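Maternal effect protein oskar (Drosophila melanogaster, PDB 5A4A) induces germ plasm and hence the germline in the fly embryo, its OSK domain, an SGNH-hydrolase-like fold, probably serving to bind RNA. Local coordinates at residues D31-L36 against L188-I193; G78-V83 against R114-L119; K94-I99 against C135-R140; I155-C160 against Q196-V201. One frame throughout, in Å; residues are numbered along the deposited sequence.

Interaction 1: D31-L36 against L188-I193; sequences DFMLYL and LFWNKI. With SO4 (sulfate ion), chain B.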
loop_
_atom_site.group_PDB
_atom_site.type_symbol
_atom_site.label_atom_id
_atom_site.label_comp_id
_atom_site.label_asym_id
_atom_site.label_seq_id
_atom_site.Cartn_x
_atom_site.Cartn_y
_atom_site.Cartn_z
ATOM N N ASP A 31 1.254 -2.531 -5.833
ATOM C CA ASP A 31 1.364 -1.847 -7.126
ATOM C C ASP A 31 0.791 -0.446 -7.166
ATOM O O ASP A 31 1.278 0.377 -7.933
ATOM C CB ASP A 31 0.710 -2.639 -8.258
ATOM C CG ASP A 31 1.599 -3.737 -8.790
ATOM O OD1 ASP A 31 2.575 -3.420 -9.520
ATOM O OD2 ASP A 31 1.306 -4.914 -8.491
ATOM N N PHE A 32 -0.246 -0.167 -6.374
ATOM C CA PHE A 32 -0.858 1.166 -6.440
ATOM C C PHE A 32 0.089 2.269 -5.982
ATOM O O PHE A 32 0.288 3.254 -6.687
ATOM C CB PHE A 32 -2.190 1.230 -5.688
ATOM C CG PHE A 32 -3.263 0.388 -6.309
ATOM C CD1 PHE A 32 -3.825 0.745 -7.531
ATOM C CD2 PHE A 32 -3.703 -0.762 -5.682
ATOM C CE1 PHE A 32 -4.807 -0.033 -8.110
ATOM C CE2 PHE A 32 -4.691 -1.544 -6.260
ATOM C CZ PHE A 32 -5.234 -1.182 -7.482
ATOM N N MET A 33 0.678 2.107 -4.806
ATOM C CA MET A 33 1.669 3.068 -4.351
ATOM C C MET A 33 2.977 2.972 -5.142
ATOM O O MET A 33 3.629 3.985 -5.366
ATOM C CB MET A 33 1.905 2.949 -2.844
ATOM C CG MET A 33 0.746 3.479 -2.002
ATOM S SD MET A 33 0.463 5.224 -2.323
ATOM C CE MET A 33 2.119 5.819 -2.064
ATOM N N LEU A 34 3.345 1.768 -5.587
ATOM C CA LEU A 34 4.511 1.608 -6.456
ATOM C C LEU A 34 4.365 2.489 -7.700
ATOM O O LEU A 34 5.284 3.222 -8.069
ATOM C CB LEU A 34 4.701 0.144 -6.854
ATOM C CG LEU A 34 5.925 -0.181 -7.728
ATOM C CD1 LEU A 34 7.193 0.323 -7.063
ATOM C CD2 LEU A 34 6.037 -1.677 -7.984
ATOM N N TYR A 35 3.197 2.430 -8.336
ATOM C CA TYR A 35 2.962 3.215 -9.540
ATOM C C TYR A 35 2.900 4.712 -9.260
ATOM O O TYR A 35 3.446 5.513 -10.023
ATOM C CB TYR A 35 1.685 2.752 -10.239
ATOM C CG TYR A 35 1.422 3.394 -11.587
ATOM C CD1 TYR A 35 2.349 3.300 -12.630
ATOM C CD2 TYR A 35 0.226 4.059 -11.826
ATOM C CE1 TYR A 35 2.089 3.875 -13.857
ATOM C CE2 TYR A 35 -0.041 4.632 -13.041
ATOM C CZ TYR A 35 0.888 4.533 -14.062
ATOM O OH TYR A 35 0.596 5.111 -15.273
ATOM N N LEU A 36 2.220 5.085 -8.180
ATOM C CA LEU A 36 2.219 6.471 -7.730
ATOM C C LEU A 36 3.644 6.985 -7.606
ATOM O O LEU A 36 3.966 8.062 -8.102
ATOM C CB LEU A 36 1.496 6.615 -6.391
ATOM C CG LEU A 36 1.445 8.063 -5.887
ATOM C CD1 LEU A 36 0.697 8.894 -6.892
ATOM C CD2 LEU A 36 0.773 8.157 -4.532
ATOM N N LEU A 188 -6.641 -1.731 -12.207
ATOM C CA LEU A 188 -7.001 -0.498 -12.905
ATOM C C LEU A 188 -6.308 0.655 -12.181
ATOM O O LEU A 188 -6.688 1.021 -11.057
ATOM C CB LEU A 188 -8.523 -0.275 -12.907
ATOM C CG LEU A 188 -8.995 0.813 -13.887
ATOM C CD1 LEU A 188 -8.721 0.351 -15.326
ATOM C CD2 LEU A 188 -10.460 1.162 -13.698
ATOM N N PHE A 189 -5.283 1.219 -12.806
ATOM C CA PHE A 189 -4.450 2.207 -12.125
ATOM C C PHE A 189 -5.020 3.611 -12.126
ATOM O O PHE A 189 -5.846 3.960 -12.969
ATOM C CB PHE A 189 -3.039 2.195 -12.702
ATOM C CG PHE A 189 -2.259 0.990 -12.300
ATOM C CD1 PHE A 189 -1.628 0.951 -11.064
ATOM C CD2 PHE A 189 -2.198 -0.127 -13.130
ATOM C CE1 PHE A 189 -0.919 -0.173 -10.664
ATOM C CE2 PHE A 189 -1.490 -1.248 -12.746
ATOM C CZ PHE A 189 -0.851 -1.274 -11.511
ATOM N N TRP A 190 -4.606 4.401 -11.135
ATOM C CA TRP A 190 -5.012 5.786 -11.068
ATOM C C TRP A 190 -4.335 6.539 -12.212
ATOM O O TRP A 190 -3.150 6.342 -12.486
ATOM C CB TRP A 190 -4.612 6.400 -9.719
ATOM C CG TRP A 190 -4.934 5.538 -8.514
ATOM C CD1 TRP A 190 -5.983 4.662 -8.368
ATOM C CD2 TRP A 190 -4.201 5.494 -7.274
ATOM N NE1 TRP A 190 -5.931 4.070 -7.116
ATOM C CE2 TRP A 190 -4.848 4.559 -6.438
ATOM C CE3 TRP A 190 -3.056 6.145 -6.806
ATOM C CZ2 TRP A 190 -4.385 4.269 -5.143
ATOM C CZ3 TRP A 190 -2.594 5.851 -5.529
ATOM C CH2 TRP A 190 -3.260 4.920 -4.712
ATOM N N ASN A 191 -5.093 7.399 -12.885
ATOM C CA ASN A 191 -4.513 8.176 -13.981
ATOM C C ASN A 191 -3.827 9.423 -13.427
ATOM O O ASN A 191 -3.656 9.537 -12.214
ATOM C CB ASN A 191 -5.540 8.488 -15.081
ATOM C CG ASN A 191 -6.620 9.463 -14.640
ATOM O OD1 ASN A 191 -6.575 10.030 -13.554
ATOM N ND2 ASN A 191 -7.603 9.664 -15.501
ATOM N N LYS A 192 -3.418 10.345 -14.296
ATOM C CA LYS A 192 -2.694 11.523 -13.818
ATOM C C LYS A 192 -3.493 12.320 -12.783
ATOM O O LYS A 192 -2.962 12.734 -11.755
ATOM C CB LYS A 192 -2.260 12.431 -14.976
ATOM C CG LYS A 192 -1.493 13.666 -14.500
ATOM C CD LYS A 192 -0.748 14.355 -15.638
ATOM C CE LYS A 192 0.703 14.670 -15.262
ATOM N NZ LYS A 192 1.668 13.861 -16.066
ATOM N N ILE A 193 -4.774 12.525 -13.064
ATOM C CA ILE A 193 -5.658 13.249 -12.149
ATOM C C ILE A 193 -5.817 12.489 -10.825
ATOM O O ILE A 193 -5.730 13.072 -9.735
ATOM C CB ILE A 193 -7.036 13.480 -12.798
ATOM C CG1 ILE A 193 -6.889 14.317 -14.071
ATOM C CG2 ILE A 193 -7.997 14.126 -11.816
ATOM C CD1 ILE A 193 -8.124 14.300 -14.965
HETATM S S SO4 B . -2.077 8.622 -17.277
HETATM O O1 SO4 B . -2.246 8.069 -18.615
HETATM O O2 SO4 B . -0.699 9.042 -17.073
HETATM O O3 SO4 B . -2.944 9.788 -17.115
HETATM O O4 SO4 B . -2.410 7.581 -16.314
#
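An aromatic cluster of F32, Y35, F189 and W190 joins the first turns of helix 31-40 to the segment that leads into helix 192-204, within the SGNH-hydrolase-like OSK domain. F32 CD1 lies 3.8 Å above one face of the W190 indole, offset toward the rim; F32 CB is 3.8 Å from W190 CZ2. The F32 ring and the five-membered ring of W190 are almost parallel, at 15°, but offset so much that little of one covers the other. F189 packs on the helix: its CE1 edge meets D31 O at 3.5 Å, while its CD1 is 3.7 Å from Y35 CD2, these two rings being inclined at 58°. CG of Y35 stands anti to the backbone N (chi1 -173°), which swings the ring obliquely across F189. An alanine in place of Y35 is likely to open a gap beside F189 CD1 and let that ring turn. A sulfate, probably from the crystallisation liquor, accepts from K192 N through O3 at 2.9 Å. In its own plane, the Y35 ring offers CE2 to W190 O at 3.6 Å.

Interaction 2: G78-V83 against R114-L119; sequences GTQIIV and RLVPIL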
loop_
_atom_site.group_PDB
_atom_site.type_symbol
_atom_site.label_atom_id
_atom_site.label_comp_id
_atom_site.label_asym_id
_atom_site.label_seq_id
_atom_site.Cartn_x
_atom_site.Cartn_y
_atom_site.Cartn_z
ATOM N N GLY A 78 12.052 4.768 15.507
ATOM C CA GLY A 78 11.249 5.956 15.311
ATOM C C GLY A 78 10.981 6.315 13.859
ATOM O O GLY A 78 10.283 7.290 13.587
ATOM N N THR A 79 11.532 5.554 12.917
ATOM C CA THR A 79 11.241 5.819 11.507
ATOM C C THR A 79 9.741 5.734 11.247
ATOM O O THR A 79 9.102 4.768 11.647
ATOM C CB THR A 79 11.978 4.841 10.574
ATOM O OG1 THR A 79 13.387 5.021 10.728
ATOM C CG2 THR A 79 11.605 5.093 9.114
ATOM N N GLN A 80 9.191 6.756 10.592
ATOM C CA GLN A 80 7.781 6.777 10.220
ATOM C C GLN A 80 7.618 6.321 8.783
ATOM O O GLN A 80 8.310 6.815 7.884
ATOM C CB GLN A 80 7.185 8.176 10.387
ATOM C CG GLN A 80 7.179 8.685 11.827
ATOM C CD GLN A 80 6.859 10.162 11.909
ATOM O OE1 GLN A 80 5.693 10.555 12.008
ATOM N NE2 GLN A 80 7.894 10.992 11.874
ATOM N N ILE A 81 6.712 5.365 8.578
ATOM C CA ILE A 81 6.499 4.776 7.258
ATOM C C ILE A 81 5.055 4.998 6.818
ATOM O O ILE A 81 4.132 4.684 7.562
ATOM C CB ILE A 81 6.779 3.248 7.295
ATOM C CG1 ILE A 81 8.217 2.970 7.767
ATOM C CG2 ILE A 81 6.487 2.589 5.927
ATOM C CD1 ILE A 81 8.535 1.480 7.947
ATOM N N ILE A 82 4.856 5.536 5.616
ATOM C CA ILE A 82 3.498 5.689 5.097
ATOM C C ILE A 82 3.056 4.371 4.456
ATOM O O ILE A 82 3.701 3.867 3.537
ATOM C CB ILE A 82 3.388 6.864 4.095
ATOM C CG1 ILE A 82 3.744 8.190 4.795
ATOM C CG2 ILE A 82 1.981 6.938 3.505
ATOM C CD1 ILE A 82 3.798 9.413 3.864
ATOM N N VAL A 83 1.941 3.832 4.941
ATOM C CA VAL A 83 1.496 2.489 4.571
ATOM C C VAL A 83 0.179 2.482 3.804
ATOM O O VAL A 83 -0.797 3.105 4.223
ATOM C CB VAL A 83 1.309 1.628 5.833
ATOM C CG1 VAL A 83 0.819 0.224 5.464
ATOM C CG2 VAL A 83 2.615 1.563 6.627
ATOM N N ARG A 114 9.750 -0.710 16.669
ATOM C CA ARG A 114 9.839 0.742 16.852
ATOM C C ARG A 114 9.768 1.510 15.527
ATOM O O ARG A 114 10.433 2.530 15.345
ATOM C CB ARG A 114 11.086 1.108 17.661
ATOM C CG ARG A 114 11.143 0.389 18.998
ATOM C CD ARG A 114 12.529 0.475 19.610
ATOM N NE ARG A 114 13.540 -0.098 18.722
ATOM C CZ ARG A 114 13.908 -1.379 18.723
ATOM N NH1 ARG A 114 13.353 -2.233 19.574
ATOM N NH2 ARG A 114 14.835 -1.806 17.874
ATOM N N LEU A 115 8.946 1.007 14.607
ATOM C CA LEU A 115 8.637 1.709 13.363
ATOM C C LEU A 115 7.227 2.268 13.471
ATOM O O LEU A 115 6.297 1.551 13.848
ATOM C CB LEU A 115 8.725 0.743 12.176
ATOM C CG LEU A 115 10.091 0.074 12.029
ATOM C CD1 LEU A 115 10.049 -0.968 10.914
ATOM C CD2 LEU A 115 11.155 1.118 11.758
ATOM N N VAL A 116 7.050 3.545 13.142
ATOM C CA VAL A 116 5.743 4.176 13.328
ATOM C C VAL A 116 4.944 4.179 12.037
ATOM O O VAL A 116 5.356 4.798 11.067
ATOM C CB VAL A 116 5.895 5.635 13.787
ATOM C CG1 VAL A 116 4.532 6.235 14.106
ATOM C CG2 VAL A 116 6.828 5.726 15.000
ATOM N N PRO A 117 3.785 3.496 12.019
ATOM C CA PRO A 117 2.974 3.508 10.800
ATOM C C PRO A 117 2.155 4.785 10.691
ATOM O O PRO A 117 1.565 5.220 11.689
ATOM C CB PRO A 117 2.026 2.305 10.977
ATOM C CG PRO A 117 2.275 1.770 12.376
ATOM C CD PRO A 117 3.143 2.745 13.109
ATOM N N ILE A 118 2.165 5.383 9.502
ATOM C CA ILE A 118 1.185 6.389 9.105
ATOM C C ILE A 118 0.291 5.705 8.084
ATOM O O ILE A 118 0.756 5.298 7.014
ATOM C CB ILE A 118 1.864 7.640 8.499
ATOM C CG1 ILE A 118 2.677 8.378 9.575
ATOM C CG2 ILE A 118 0.816 8.579 7.895
ATOM C CD1 ILE A 118 3.619 9.454 9.025
ATOM N N LEU A 119 -0.979 5.511 8.430
ATOM C CA LEU A 119 -1.851 4.682 7.600
ATOM C C LEU A 119 -2.584 5.496 6.540
ATOM O O LEU A 119 -3.004 6.619 6.791
ATOM C CB LEU A 119 -2.880 3.916 8.451
ATOM C CG LEU A 119 -2.346 2.883 9.452
ATOM C CD1 LEU A 119 -1.301 2.015 8.796
ATOM C CD2 LEU A 119 -1.786 3.546 10.701
#
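Strands 80-83 and 116-119 run parallel, the axes of these short segments 4.6 Å apart at the closest and inclined at 31°, with Q80 level with V116, I81 with P117, I82 with I118 and V83 with L119. Before the strands, G78 N bonds to R114 O at 2.8 Å, and V116 N to T79 O opens the strand pairing. I81 bonds to strand 116-119 through both its N, to V116 O, and its O, which takes I118 N at 2.8 Å, nearly straight (177° at the hydrogen). I118 O then receives V83 N. At G78 the positive phi would press a CB against the preceding carbonyl. This parallel pair within the mixed sheet of the SGNH-hydrolase-like fold is a beta-alpha-beta crossover, its connection running through helices 87-91 and 96-112, the latter closed by a Schellman motif at R114. On the face of Q80 and I118, Q80 CG lies alongside V116 CB at 3.8 Å. On the face of I81 and V83, I81 CD1 reaches L115 CD1 at 4.1 Å, and L119 brings CD1 4.0 Å from V83 CB.

Interaction 3: K94-I99 against C135-R140; sequences KPLVQI and CDKIYR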
loop_
_atom_site.group_PDB
_atom_site.type_symbol
_atom_site.label_atom_id
_atom_site.label_comp_id
_atom_site.label_asym_id
_atom_site.label_seq_id
_atom_site.Cartn_x
_atom_site.Cartn_y
_atom_site.Cartn_z
ATOM N N LYS A 94 -8.929 -13.084 0.250
ATOM C CA LYS A 94 -8.699 -13.498 1.632
ATOM C C LYS A 94 -9.918 -13.126 2.473
ATOM O O LYS A 94 -10.546 -12.091 2.239
ATOM C CB LYS A 94 -7.420 -12.878 2.212
ATOM C CG LYS A 94 -6.124 -13.427 1.605
ATOM C CD LYS A 94 -4.952 -13.276 2.577
ATOM C CE LYS A 94 -3.608 -13.457 1.880
ATOM N NZ LYS A 94 -2.465 -13.345 2.838
ATOM N N PRO A 95 -10.280 -13.991 3.432
ATOM C CA PRO A 95 -11.417 -13.680 4.301
ATOM C C PRO A 95 -11.152 -12.394 5.071
ATOM O O PRO A 95 -10.029 -12.160 5.516
ATOM C CB PRO A 95 -11.462 -14.870 5.265
ATOM C CG PRO A 95 -10.739 -15.968 4.558
ATOM C CD PRO A 95 -9.692 -15.308 3.726
ATOM N N LEU A 96 -12.176 -11.562 5.216
ATOM C CA LEU A 96 -12.044 -10.305 5.957
ATOM C C LEU A 96 -11.499 -10.493 7.378
ATOM O O LEU A 96 -10.644 -9.725 7.822
ATOM C CB LEU A 96 -13.379 -9.554 5.986
ATOM C CG LEU A 96 -13.387 -8.230 6.751
ATOM C CD1 LEU A 96 -12.535 -7.184 6.043
ATOM C CD2 LEU A 96 -14.817 -7.728 6.942
ATOM N N VAL A 97 -11.983 -11.511 8.091
ATOM C CA VAL A 97 -11.493 -11.775 9.446
ATOM C C VAL A 97 -9.983 -11.998 9.462
ATOM O O VAL A 97 -9.291 -11.525 10.361
ATOM C CB VAL A 97 -12.231 -12.962 10.135
ATOM C CG1 VAL A 97 -12.022 -14.261 9.368
ATOM C CG2 VAL A 97 -11.767 -13.117 11.576
ATOM N N GLN A 98 -9.479 -12.692 8.445
ATOM C CA GLN A 98 -8.063 -12.983 8.330
ATOM C C GLN A 98 -7.291 -11.704 8.003
ATOM O O GLN A 98 -6.207 -11.464 8.535
ATOM C CB GLN A 98 -7.874 -14.015 7.224
ATOM C CG GLN A 98 -6.613 -14.817 7.287
ATOM C CD GLN A 98 -6.554 -15.809 6.141
ATOM O OE1 GLN A 98 -5.969 -15.527 5.101
ATOM N NE2 GLN A 98 -7.192 -16.965 6.315
ATOM N N ILE A 99 -7.859 -10.889 7.121
ATOM C CA ILE A 99 -7.269 -9.606 6.754
ATOM C C ILE A 99 -7.113 -8.704 7.984
ATOM O O ILE A 99 -6.065 -8.087 8.196
ATOM C CB ILE A 99 -8.128 -8.904 5.673
ATOM C CG1 ILE A 99 -8.076 -9.704 4.367
ATOM C CG2 ILE A 99 -7.669 -7.478 5.440
ATOM C CD1 ILE A 99 -8.963 -9.152 3.255
ATOM N N CYS A 135 -16.505 -4.641 -2.790
ATOM C CA CYS A 135 -16.675 -3.261 -2.339
ATOM C C CYS A 135 -17.075 -3.182 -0.869
ATOM O O CYS A 135 -16.674 -2.252 -0.181
ATOM C CB CYS A 135 -17.685 -2.511 -3.206
ATOM S SG CYS A 135 -17.102 -2.233 -4.896
ATOM N N ASP A 136 -17.851 -4.155 -0.390
ATOM C CA ASP A 136 -18.204 -4.200 1.028
ATOM C C ASP A 136 -16.983 -4.507 1.886
ATOM O O ASP A 136 -16.862 -4.016 3.014
ATOM C CB ASP A 136 -19.293 -5.237 1.310
ATOM C CG ASP A 136 -19.927 -5.040 2.678
ATOM O OD1 ASP A 136 -20.437 -3.933 2.934
ATOM O OD2 ASP A 136 -19.896 -5.978 3.499
ATOM N N LYS A 137 -16.079 -5.318 1.347
ATOM C CA LYS A 137 -14.856 -5.669 2.058
ATOM C C LYS A 137 -13.977 -4.448 2.217
ATOM O O LYS A 137 -13.376 -4.248 3.272
ATOM C CB LYS A 137 -14.078 -6.754 1.321
ATOM C CG LYS A 137 -14.157 -8.095 1.981
ATOM C CD LYS A 137 -13.212 -9.078 1.319
ATOM C CE LYS A 137 -13.640 -10.494 1.617
ATOM N NZ LYS A 137 -12.873 -11.484 0.817
ATOM N N ILE A 138 -13.913 -3.635 1.167
ATOM C CA ILE A 138 -13.125 -2.408 1.197
ATOM C C ILE A 138 -13.724 -1.461 2.237
ATOM O O ILE A 138 -13.004 -0.865 3.040
ATOM C CB ILE A 138 -13.106 -1.723 -0.178
ATOM C CG1 ILE A 138 -12.246 -2.528 -1.156
ATOM C CG2 ILE A 138 -12.586 -0.291 -0.073
ATOM C CD1 ILE A 138 -12.154 -1.892 -2.508
ATOM N N TYR A 139 -15.047 -1.336 2.215
ATOM C CA TYR A 139 -15.761 -0.513 3.190
ATOM C C TYR A 139 -15.469 -0.935 4.628
ATOM O O TYR A 139 -15.153 -0.095 5.467
ATOM C CB TYR A 139 -17.266 -0.552 2.887
ATOM C CG TYR A 139 -18.155 -0.148 4.038
ATOM C CD1 TYR A 139 -18.217 1.171 4.465
ATOM C CD2 TYR A 139 -18.951 -1.086 4.676
ATOM C CE1 TYR A 139 -19.041 1.538 5.517
ATOM C CE2 TYR A 139 -19.777 -0.728 5.719
ATOM C CZ TYR A 139 -19.815 0.583 6.132
ATOM O OH TYR A 139 -20.628 0.938 7.176
ATOM N N ARG A 140 -15.568 -2.232 4.916
ATOM C CA ARG A 140 -15.351 -2.715 6.280
ATOM C C ARG A 140 -13.888 -2.667 6.706
ATOM O O ARG A 140 -13.579 -2.323 7.842
ATOM C CB ARG A 140 -15.913 -4.127 6.452
ATOM C CG ARG A 140 -17.418 -4.151 6.298
ATOM C CD ARG A 140 -18.024 -5.535 6.478
ATOM N NE ARG A 140 -19.460 -5.416 6.274
ATOM C CZ ARG A 140 -20.344 -5.124 7.226
ATOM N NH1 ARG A 140 -19.971 -4.988 8.499
ATOM N NH2 ARG A 140 -21.619 -5.020 6.902
#
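The R140 guanidinium takes D136 OD2 at its edge and in its own plane: NE donates at 2.9 Å in a salt bridge within the helix, meeting the carboxylate on its syn side but 32° out of the carboxylate plane. That bond ties down the end of R140, while the aliphatic part faces the other segment, where L96 CD2 touches R140 CB at 3.8 Å and R140 CD at 3.9 Å, the two side chains crossing at about a right angle. L96 extends there with CG anti to its N (chi1 179°). K137 stretches across to the turn before helix 96-112 and its NZ donates to K94 O at 2.8 Å, from above the carbonyl plane, not along a lone pair. P95 holds the N-cap position there, so the lysine grips the chain just before the helix begins. The contact joins the start of helix 96-112 to helix 132-148 at the surface, with L96 and I99 also touching F141 and helix 87-91 packed against I99 and I138.

Interaction 4: I155-C160 against Q196-V201; sequences IDIHSC and QRVLQV
R197 approaches C160 side-on, its guanidinium edge turned to the carbonyl so that two nitrogens converge on one oxygen: NE reaches C160 O at 2.8 Å and NH2 reaches it at 3.0 Å, both with the acceptor close to the guanidinium plane. The arginine gets there by bending at chi3 (74°), which turns the guanidinium edge toward C160 O. C160 SG lies 4.0 Å from R197 CB, and C160 CB packs on V201 CG2 at 3.9 Å. These contacts seat helix 192-204, the last helix of this SGNH-hydrolase-like domain, against the loop that follows strand 154-155. A methionine replacing R197 would probably leave C160 O without both of its donors from the helix and the 3-10 turn less firmly fixed. V201 splits its methyls: CG2 meets the cysteine, CG1 meets I155 CG2 at 3.8 Å, where the two side chains pass one another running opposite ways, and D156 O at 3.5 Å. I157 lies obliquely across V198, CG2 to CG1 at 4.1 Å. The loop carries an Asx motif, D156 OD1 accepting from S159 N at 3.0 Å, while S159 OG donates to the syn lone pair of D156 OD2. N121 also bonds to D156 OD1.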
loop_
_atom_site.group_PDB
_atom_site.type_symbol
_atom_site.label_atom_id
_atom_site.label_comp_id
_atom_site.label_asym_id
_atom_site.label_seq_id
_atom_site.Cartn_x
_atom_site.Cartn_y
_atom_site.Cartn_z
ATOM N N ILE A 155 -5.108 8.373 7.193
ATOM C CA ILE A 155 -5.433 9.256 6.084
ATOM C C ILE A 155 -6.453 8.610 5.159
ATOM O O ILE A 155 -6.214 7.533 4.608
ATOM C CB ILE A 155 -4.153 9.593 5.296
ATOM C CG1 ILE A 155 -3.137 10.237 6.245
ATOM C CG2 ILE A 155 -4.461 10.485 4.092
ATOM C CD1 ILE A 155 -1.760 10.443 5.633
ATOM N N ASP A 156 -7.587 9.281 4.980
ATOM C CA ASP A 156 -8.639 8.772 4.109
ATOM C C ASP A 156 -8.375 9.195 2.659
ATOM O O ASP A 156 -8.685 10.325 2.262
ATOM C CB ASP A 156 -10.006 9.259 4.624
ATOM C CG ASP A 156 -11.145 9.042 3.625
ATOM O OD1 ASP A 156 -11.049 8.175 2.728
ATOM O OD2 ASP A 156 -12.157 9.757 3.750
ATOM N N ILE A 157 -7.792 8.292 1.872
ATOM C CA ILE A 157 -7.630 8.541 0.436
ATOM C C ILE A 157 -8.807 8.021 -0.387
ATOM O O ILE A 157 -8.963 8.383 -1.558
ATOM C CB ILE A 157 -6.309 7.943 -0.145
ATOM C CG1 ILE A 157 -6.280 6.417 -0.008
ATOM C CG2 ILE A 157 -5.086 8.581 0.519
ATOM C CD1 ILE A 157 -5.202 5.738 -0.896
ATOM N N HIS A 158 -9.602 7.138 0.213
ATOM C CA HIS A 158 -10.760 6.552 -0.461
ATOM C C HIS A 158 -11.731 7.628 -0.960
ATOM O O HIS A 158 -12.182 7.588 -2.099
ATOM C CB HIS A 158 -11.488 5.576 0.475
ATOM C CG HIS A 158 -12.588 4.810 -0.191
ATOM N ND1 HIS A 158 -13.900 5.245 -0.202
ATOM C CD2 HIS A 158 -12.579 3.634 -0.864
ATOM C CE1 HIS A 158 -14.643 4.377 -0.859
ATOM N NE2 HIS A 158 -13.869 3.387 -1.272
ATOM N N SER A 159 -12.030 8.606 -0.108
ATOM C CA SER A 159 -13.040 9.619 -0.424
ATOM C C SER A 159 -12.745 10.462 -1.666
ATOM O O SER A 159 -13.666 10.850 -2.388
ATOM C CB SER A 159 -13.283 10.531 0.788
ATOM O OG SER A 159 -13.881 9.798 1.844
ATOM N N CYS A 160 -11.471 10.729 -1.931
ATOM C CA CYS A 160 -11.123 11.584 -3.062
ATOM C C CYS A 160 -11.351 10.904 -4.413
ATOM O O CYS A 160 -11.328 11.563 -5.445
ATOM C CB CYS A 160 -9.687 12.113 -2.950
ATOM S SG CYS A 160 -8.354 10.972 -3.441
ATOM N N GLN A 196 -2.599 12.527 -8.688
ATOM C CA GLN A 196 -2.377 13.808 -8.032
ATOM C C GLN A 196 -3.360 14.038 -6.887
ATOM O O GLN A 196 -2.970 14.570 -5.860
ATOM C CB GLN A 196 -2.361 14.989 -9.014
ATOM C CG GLN A 196 -1.565 16.198 -8.484
ATOM C CD GLN A 196 -0.114 15.860 -8.099
ATOM O OE1 GLN A 196 0.378 16.295 -7.056
ATOM N NE2 GLN A 196 0.577 15.099 -8.955
ATOM N N ARG A 197 -4.611 13.607 -7.041
ATOM C CA ARG A 197 -5.579 13.726 -5.938
ATOM C C ARG A 197 -5.131 12.950 -4.698
ATOM O O ARG A 197 -5.210 13.469 -3.583
ATOM C CB ARG A 197 -6.986 13.295 -6.364
ATOM C CG ARG A 197 -7.703 14.326 -7.241
ATOM C CD ARG A 197 -9.005 13.769 -7.828
ATOM N NE ARG A 197 -10.079 13.671 -6.848
ATOM C CZ ARG A 197 -10.900 14.672 -6.546
ATOM N NH1 ARG A 197 -10.755 15.849 -7.132
ATOM N NH2 ARG A 197 -11.853 14.507 -5.644
ATOM N N VAL A 198 -4.667 11.719 -4.898
ATOM C CA VAL A 198 -4.229 10.868 -3.779
ATOM C C VAL A 198 -2.997 11.464 -3.112
ATOM O O VAL A 198 -2.939 11.582 -1.890
ATOM C CB VAL A 198 -3.921 9.431 -4.230
ATOM C CG1 VAL A 198 -3.181 8.655 -3.131
ATOM C CG2 VAL A 198 -5.209 8.716 -4.640
ATOM N N LEU A 199 -2.025 11.851 -3.928
ATOM C CA LEU A 199 -0.787 12.432 -3.423
ATOM C C LEU A 199 -1.075 13.690 -2.600
ATOM O O LEU A 199 -0.527 13.872 -1.517
ATOM C CB LEU A 199 0.182 12.732 -4.579
ATOM C CG LEU A 199 1.533 13.336 -4.177
ATOM C CD1 LEU A 199 2.295 12.404 -3.244
ATOM C CD2 LEU A 199 2.385 13.682 -5.417
ATOM N N GLN A 200 -1.962 14.544 -3.100
ATOM C CA GLN A 200 -2.300 15.763 -2.375
ATOM C C GLN A 200 -3.068 15.512 -1.081
ATOM O O GLN A 200 -2.868 16.218 -0.097
ATOM C CB GLN A 200 -3.029 16.747 -3.284
ATOM C CG GLN A 200 -2.132 17.230 -4.430
ATOM C CD GLN A 200 -0.852 17.886 -3.925
ATOM O OE1 GLN A 200 -0.882 18.683 -2.986
ATOM N NE2 GLN A 200 0.275 17.549 -4.544
ATOM N N VAL A 201 -3.932 14.503 -1.056
ATOM C CA VAL A 201 -4.607 14.166 0.198
ATOM C C VAL A 201 -3.592 13.727 1.256
ATOM O O VAL A 201 -3.690 14.115 2.422
ATOM C CB VAL A 201 -5.672 13.058 0.012
ATOM C CG1 VAL A 201 -6.150 12.533 1.367
ATOM C CG2 VAL A 201 -6.853 13.588 -0.787
#

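All four contacts lie within the one OSK domain. Interaction 1 closes the longest loop, with interactions 2 and 3 nested inside it; those two cross along the chain, helix 96-112 of interaction 3 leading into strand 116-120 of interaction 2, and both close before interaction 4 opens. Interactions 1 and 4 also cross and touch, W190 CZ3 lying 3.7 Å from V198 CG1, the centres of the two contacts about 12 Å apart. Their shared helix 192-204 thus meets helix 31-40 in interaction 1 and I155 of strand 154-155 in interaction 4. I155 packs on I118 of interaction 2, and H158 touches I138 of interaction 3. Interactions 1 and 2 sit on opposite sides of the chain's centre, about 21 Å between centres.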